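Local coordinates for protein 6-aminohexanoate-cyclic-dimer hydrolase (Arthrobacter sp., PDB 3A2Q) that hydrolyses the cyclic dimer of 6-aminohexanoate, a nylon-6 by-product, opening one of its amide bonds to give the linear dimer, at residues A[374-378]-A[379-383]; A[272-275]-A[276-279]. The protein carries 1 engineered substitution. One frame throughout, in Å; residues are numbered along the deposited sequence.

Interaction 1: residues A[374-378]-A[379-383]; sequences ERWWE and AGWDL
A Schellman motif ends helix 356-378, and just beyond it W381 folds back onto W376. A379 N donates to R375 O at 3.0 Å, and G380 N to W377 O at 3.0 Å. G380 has a phi of 121°, where a CB would jam against the preceding carbonyl oxygen, which is why glycine suits the turn. The indoles of W376 and W381 form an offset stack, the centroids of their five-membered rings 3.8 Å apart and the ring planes nearly parallel, at 6°. W381 CB sits over the six-membered ring of W376, 3.5 Å from its centroid, in a CH-pi contact. W376 reaches this place because its CG is anti to the backbone N (chi1 -172°). One edge of its ring faces L383 O, with CH2 3.5 Å away, while CE3 stands over a face of the W377 ring. W377 NE1 in turn makes a weak bond to D382 O, 3.0 Å away and near the indole plane. Putting an alanine at W376 would probably leave one face of W381 without its stacking partner and free the returning chain to shift. R259 makes a cation-pi contact with W381, and its backbone N hydrogen-bonds to D382 OD2. Broad aromatic surface thus suits a partly exposed helix end: the flat rings shield part of one another's faces, while the N-H groups of A379 and G380 bind two of the last carbonyls.

Interaction 2: residues A[272-275]-A[276-279]; sequences ALDP and ECAA
The backbone of 272-275 runs extended through L273 and D274 and turns helical at P275, so that A278 N reaches back to D274 O at 3.0 Å and A279 N to P275 O at 2.9 Å. These are the first bonds of helix 275-290. The side chain of D274 curls over the same end. A chi1 of 176°, which sets CG opposite the backbone N, carries the carboxylate toward the N-H groups of the first turn. There OD2 accepts from C277 N at 3.0 Å, approached on its anti side and 21° out of the carboxylate plane. A second bond to OD2, from E276 N, is weak, with an angle of 121° at the hydrogen. D274 is therefore the N-cap, a position that suits aspartate because its short arm can reach amides that have no carbonyl of a preceding turn to bind. The helix end probably favours its negative charge as well. Proline fits the next position, since it has no N-H to satisfy and its ring favours the phi needed there. E276 carries a like charge nearby, but Q392 NE2 donates both to D274 OD2 and to E276 OE1, which should ease the repulsion, and E276 OE2 bonds to S444 OG. C277 SG lies 3.6 Å from D274 OD2, beside the cap. On the apolar side L273 reaches forward with CD2 to A278 CB at 3.5 Å, while CD1 lies more loosely beside C277 CB. The small methyl of A278 lets the leucine branch settle close to the helix, and P387, touched by both L273 and C277, ties this corner to strand 383-387.

Interaction 2 starts a helix and interaction 1 ends one, 275-290 and 356-378 respectively, and strand 383-387 joins the two sites. Interaction 1 leads into this strand at L383, whereas L273 and C277 of interaction 2 pack against P387 at its other end. Strand 259-262, its parallel neighbour in the large mixed sheet, pairs with interaction 1 through R259 and precedes the loop that leads to interaction 2. The contacts do not touch: their centres are 24 Å apart and their nearest atoms about 14 Å. Both lie away from the active site and the 6-aminohexanoic acid pockets, which include S150 and the engineered A174.

Interaction 1: residues A[374-378]-A[379-383]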
ATOM      1  N   GLU A 374     -15.265 -11.556   8.925  1.00 21.84           N
ATOM      2  CA  GLU A 374     -15.544 -12.476   7.820  1.00 24.13           C
ATOM      3  C   GLU A 374     -16.932 -13.106   7.820  1.00 23.96           C
ATOM      4  O   GLU A 374     -17.443 -13.475   6.767  1.00 27.20           O
ATOM      5  CB  GLU A 374     -14.498 -13.589   7.778  1.00 25.99           C
ATOM      6  CG  GLU A 374     -13.096 -13.120   7.453  1.00 24.28           C
ATOM      7  CD  GLU A 374     -12.199 -14.268   7.033  1.00 33.88           C
ATOM      8  OE1 GLU A 374     -12.288 -14.689   5.859  1.00 30.57           O
ATOM      9  OE2 GLU A 374     -11.419 -14.760   7.879  1.00 30.02           O
ATOM     10  N   ARG A 375     -17.541 -13.233   8.993  1.00 25.73           N
ATOM     11  CA  ARG A 375     -18.870 -13.824   9.089  1.00 24.01           C
ATOM     12  C   ARG A 375     -19.928 -13.069   8.289  1.00 28.70           C
ATOM     13  O   ARG A 375     -20.968 -13.633   7.960  1.00 27.93           O
ATOM     14  CB  ARG A 375     -19.303 -13.929  10.550  1.00 28.93           C
ATOM     15  CG  ARG A 375     -18.865 -15.222  11.225  1.00 36.91           C
ATOM     16  CD  ARG A 375     -19.526 -15.384  12.585  1.00 44.19           C
ATOM     17  NE  ARG A 375     -18.665 -14.966  13.686  1.00 51.15           N
ATOM     18  CZ  ARG A 375     -17.597 -15.644  14.097  1.00 51.75           C
ATOM     19  NH1 ARG A 375     -17.254 -16.778  13.499  1.00 57.68           N
ATOM     20  NH2 ARG A 375     -16.873 -15.191  15.110  1.00 52.11           N
ATOM     21  N   TRP A 376     -19.666 -11.801   7.978  1.00 28.15           N
ATOM     22  CA  TRP A 376     -20.604 -10.987   7.199  1.00 28.27           C
ATOM     23  C   TRP A 376     -20.677 -11.525   5.771  1.00 29.80           C
ATOM     24  O   TRP A 376     -21.753 -11.573   5.167  1.00 31.28           O
ATOM     25  CB  TRP A 376     -20.143  -9.523   7.173  1.00 26.90           C
ATOM     26  CG  TRP A 376     -21.130  -8.560   6.562  1.00 25.91           C
ATOM     27  CD1 TRP A 376     -22.339  -8.181   7.079  1.00 27.93           C
ATOM     28  CD2 TRP A 376     -20.967  -7.824   5.343  1.00 27.68           C
ATOM     29  NE1 TRP A 376     -22.936  -7.249   6.260  1.00 27.40           N
ATOM     30  CE2 TRP A 376     -22.116  -7.014   5.187  1.00 23.88           C
ATOM     31  CE3 TRP A 376     -19.963  -7.770   4.368  1.00 24.50           C
ATOM     32  CZ2 TRP A 376     -22.287  -6.159   4.094  1.00 28.88           C
ATOM     33  CZ3 TRP A 376     -20.132  -6.918   3.281  1.00 29.03           C
ATOM     34  CH2 TRP A 376     -21.287  -6.123   3.154  1.00 28.15           C
ATOM     35  N   TRP A 377     -19.526 -11.929   5.236  1.00 26.25           N
ATOM     36  CA  TRP A 377     -19.454 -12.472   3.882  1.00 27.90           C
ATOM     37  C   TRP A 377     -20.025 -13.887   3.896  1.00 30.60           C
ATOM     38  O   TRP A 377     -20.664 -14.330   2.943  1.00 30.14           O
ATOM     39  CB  TRP A 377     -18.003 -12.487   3.397  1.00 26.61           C
ATOM     40  CG  TRP A 377     -17.536 -11.150   2.876  1.00 28.04           C
ATOM     41  CD1 TRP A 377     -17.481 -10.758   1.570  1.00 26.66           C
ATOM     42  CD2 TRP A 377     -17.103 -10.021   3.652  1.00 25.00           C
ATOM     43  NE1 TRP A 377     -17.043  -9.455   1.482  1.00 28.47           N
ATOM     44  CE2 TRP A 377     -16.804  -8.979   2.745  1.00 25.39           C
ATOM     45  CE3 TRP A 377     -16.942  -9.789   5.028  1.00 26.51           C
ATOM     46  CZ2 TRP A 377     -16.353  -7.722   3.167  1.00 26.15           C
ATOM     47  CZ3 TRP A 377     -16.494  -8.539   5.451  1.00 21.37           C
ATOM     48  CH2 TRP A 377     -16.205  -7.521   4.520  1.00 26.15           C
ATOM     49  N   GLU A 378     -19.777 -14.588   4.997  1.00 31.18           N
ATOM     50  CA  GLU A 378     -20.266 -15.946   5.201  1.00 34.42           C
ATOM     51  C   GLU A 378     -21.793 -15.948   5.108  1.00 33.39           C
ATOM     52  O   GLU A 378     -22.395 -16.872   4.557  1.00 32.42           O
ATOM     53  CB  GLU A 378     -19.851 -16.429   6.595  1.00 39.09           C
ATOM     54  CG  GLU A 378     -20.295 -17.835   6.945  1.00 47.76           C
ATOM     55  CD  GLU A 378     -19.328 -18.879   6.436  1.00 58.76           C
ATOM     56  OE1 GLU A 378     -18.995 -18.832   5.232  1.00 62.32           O
ATOM     57  OE2 GLU A 378     -18.907 -19.741   7.238  1.00 53.89           O
ATOM     58  N   ALA A 379     -22.404 -14.902   5.655  1.00 33.18           N
ATOM     59  CA  ALA A 379     -23.857 -14.765   5.672  1.00 33.66           C
ATOM     60  C   ALA A 379     -24.487 -14.445   4.318  1.00 36.45           C
ATOM     61  O   ALA A 379     -25.706 -14.293   4.223  1.00 38.52           O
ATOM     62  CB  ALA A 379     -24.262 -13.713   6.693  1.00 32.68           C
ATOM     63  N   GLY A 380     -23.673 -14.327   3.274  1.00 35.54           N
ATOM     64  CA  GLY A 380     -24.237 -14.051   1.963  1.00 35.68           C
ATOM     65  C   GLY A 380     -23.788 -12.799   1.233  1.00 36.35           C
ATOM     66  O   GLY A 380     -24.022 -12.667   0.031  1.00 35.89           O
ATOM     67  N   TRP A 381     -23.157 -11.870   1.939  1.00 33.36           N
ATOM     68  CA  TRP A 381     -22.692 -10.651   1.289  1.00 31.58           C
ATOM     69  C   TRP A 381     -21.430 -10.930   0.485  1.00 28.42           C
ATOM     70  O   TRP A 381     -20.584 -11.724   0.902  1.00 30.53           O
ATOM     71  CB  TRP A 381     -22.423  -9.563   2.324  1.00 28.68           C
ATOM     72  CG  TRP A 381     -23.643  -9.197   3.089  1.00 25.08           C
ATOM     73  CD1 TRP A 381     -24.085  -9.760   4.247  1.00 23.59           C
ATOM     74  CD2 TRP A 381     -24.597  -8.189   2.739  1.00 25.93           C
ATOM     75  NE1 TRP A 381     -25.258  -9.163   4.645  1.00 27.14           N
ATOM     76  CE2 TRP A 381     -25.594  -8.195   3.738  1.00 24.11           C
ATOM     77  CE3 TRP A 381     -24.706  -7.281   1.675  1.00 31.79           C
ATOM     78  CZ2 TRP A 381     -26.691  -7.325   3.708  1.00 32.14           C
ATOM     79  CZ3 TRP A 381     -25.799  -6.415   1.644  1.00 31.21           C
ATOM     80  CH2 TRP A 381     -26.775  -6.444   2.655  1.00 32.86           C
ATOM     81  N   ASP A 382     -21.315 -10.276  -0.668  1.00 26.05           N
ATOM     82  CA  ASP A 382     -20.170 -10.449  -1.558  1.00 25.93           C
ATOM     83  C   ASP A 382     -19.129  -9.341  -1.443  1.00 24.86           C
ATOM     84  O   ASP A 382     -17.927  -9.610  -1.424  1.00 21.62           O
ATOM     85  CB  ASP A 382     -20.634 -10.496  -3.014  1.00 30.29           C
ATOM     86  CG  ASP A 382     -21.494 -11.699  -3.314  1.00 35.78           C
ATOM     87  OD1 ASP A 382     -20.976 -12.831  -3.214  1.00 34.37           O
ATOM     88  OD2 ASP A 382     -22.685 -11.506  -3.648  1.00 31.63           O
ATOM     89  N   LEU A 383     -19.598  -8.100  -1.373  1.00 25.28           N
ATOM     90  CA  LEU A 383     -18.697  -6.947  -1.321  1.00 21.72           C
ATOM     91  C   LEU A 383     -19.151  -5.842  -0.386  1.00 24.70           C
ATOM     92  O   LEU A 383     -20.350  -5.624  -0.187  1.00 23.74           O
ATOM     93  CB  LEU A 383     -18.563  -6.324  -2.710  1.00 22.26           C
ATOM     94  CG  LEU A 383     -18.038  -7.122  -3.904  1.00 25.74           C
ATOM     95  CD1 LEU A 383     -18.263  -6.317  -5.179  1.00 30.91           C
ATOM     96  CD2 LEU A 383     -16.571  -7.417  -3.722  1.00 26.82           C
TER

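Interaction 2: residues A[272-275]-A[276-279]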
ATOM      1  N   ALA A 272     -16.662  11.821  13.125  1.00 27.19           N
ATOM      2  CA  ALA A 272     -17.581  11.883  11.997  1.00 26.80           C
ATOM      3  C   ALA A 272     -16.884  11.642  10.668  1.00 26.01           C
ATOM      4  O   ALA A 272     -15.851  12.245  10.372  1.00 28.51           O
ATOM      5  CB  ALA A 272     -18.294  13.237  11.977  1.00 27.50           C
ATOM      6  N   LEU A 273     -17.449  10.751   9.866  1.00 23.69           N
ATOM      7  CA  LEU A 273     -16.872  10.477   8.564  1.00 24.38           C
ATOM      8  C   LEU A 273     -17.018  11.743   7.720  1.00 27.25           C
ATOM      9  O   LEU A 273     -18.100  12.336   7.658  1.00 26.47           O
ATOM     10  CB  LEU A 273     -17.610   9.317   7.886  1.00 24.20           C
ATOM     11  CG  LEU A 273     -17.215   9.022   6.435  1.00 23.70           C
ATOM     12  CD1 LEU A 273     -15.757   8.582   6.380  1.00 22.55           C
ATOM     13  CD2 LEU A 273     -18.122   7.937   5.872  1.00 24.18           C
ATOM     14  N   ASP A 274     -15.924  12.165   7.093  1.00 24.88           N
ATOM     15  CA  ASP A 274     -15.940  13.345   6.236  1.00 25.14           C
ATOM     16  C   ASP A 274     -17.019  13.178   5.162  1.00 25.31           C
ATOM     17  O   ASP A 274     -17.037  12.179   4.448  1.00 24.73           O
ATOM     18  CB  ASP A 274     -14.587  13.523   5.554  1.00 23.81           C
ATOM     19  CG  ASP A 274     -14.579  14.681   4.576  1.00 28.88           C
ATOM     20  OD1 ASP A 274     -14.528  15.841   5.027  1.00 28.74           O
ATOM     21  OD2 ASP A 274     -14.641  14.433   3.355  1.00 34.85           O
ATOM     22  N   PRO A 275     -17.918  14.166   5.026  1.00 26.98           N
ATOM     23  CA  PRO A 275     -19.005  14.130   4.037  1.00 27.67           C
ATOM     24  C   PRO A 275     -18.575  13.865   2.596  1.00 25.35           C
ATOM     25  O   PRO A 275     -19.271  13.161   1.858  1.00 27.68           O
ATOM     26  CB  PRO A 275     -19.666  15.502   4.187  1.00 29.68           C
ATOM     27  CG  PRO A 275     -19.357  15.884   5.614  1.00 32.47           C
ATOM     28  CD  PRO A 275     -17.938  15.429   5.786  1.00 28.92           C
ATOM     29  N   GLU A 276     -17.445  14.435   2.188  1.00 25.93           N
ATOM     30  CA  GLU A 276     -16.977  14.245   0.821  1.00 22.32           C
ATOM     31  C   GLU A 276     -16.474  12.828   0.611  1.00 24.81           C
ATOM     32  O   GLU A 276     -16.649  12.265  -0.460  1.00 25.01           O
ATOM     33  CB  GLU A 276     -15.890  15.268   0.469  1.00 24.97           C
ATOM     34  CG  GLU A 276     -16.363  16.714   0.665  1.00 24.18           C
ATOM     35  CD  GLU A 276     -15.501  17.740  -0.044  1.00 28.97           C
ATOM     36  OE1 GLU A 276     -14.293  17.493  -0.230  1.00 28.07           O
ATOM     37  OE2 GLU A 276     -16.041  18.811  -0.401  1.00 31.61           O
ATOM     38  N   CYS A 277     -15.846  12.252   1.633  1.00 25.39           N
ATOM     39  CA  CYS A 277     -15.379  10.873   1.534  1.00 26.47           C
ATOM     40  C   CYS A 277     -16.604   9.962   1.434  1.00 25.21           C
ATOM     41  O   CYS A 277     -16.640   9.038   0.622  1.00 26.95           O
ATOM     42  CB  CYS A 277     -14.559  10.490   2.768  1.00 26.42           C
ATOM     43  SG  CYS A 277     -12.942  11.265   2.807  1.00 27.61           S
ATOM     44  N   ALA A 278     -17.610  10.236   2.259  1.00 24.45           N
ATOM     45  CA  ALA A 278     -18.826   9.438   2.259  1.00 24.23           C
ATOM     46  C   ALA A 278     -19.557   9.534   0.922  1.00 27.47           C
ATOM     47  O   ALA A 278     -20.054   8.533   0.408  1.00 26.22           O
ATOM     48  CB  ALA A 278     -19.746   9.880   3.387  1.00 27.43           C
ATOM     49  N   ALA A 279     -19.606  10.736   0.353  1.00 25.09           N
ATOM     50  CA  ALA A 279     -20.300  10.948  -0.914  1.00 28.29           C
ATOM     51  C   ALA A 279     -19.647  10.206  -2.080  1.00 25.84           C
ATOM     52  O   ALA A 279     -20.331   9.784  -3.008  1.00 26.82           O
ATOM     53  CB  ALA A 279     -20.384  12.443  -1.218  1.00 25.08           C
TER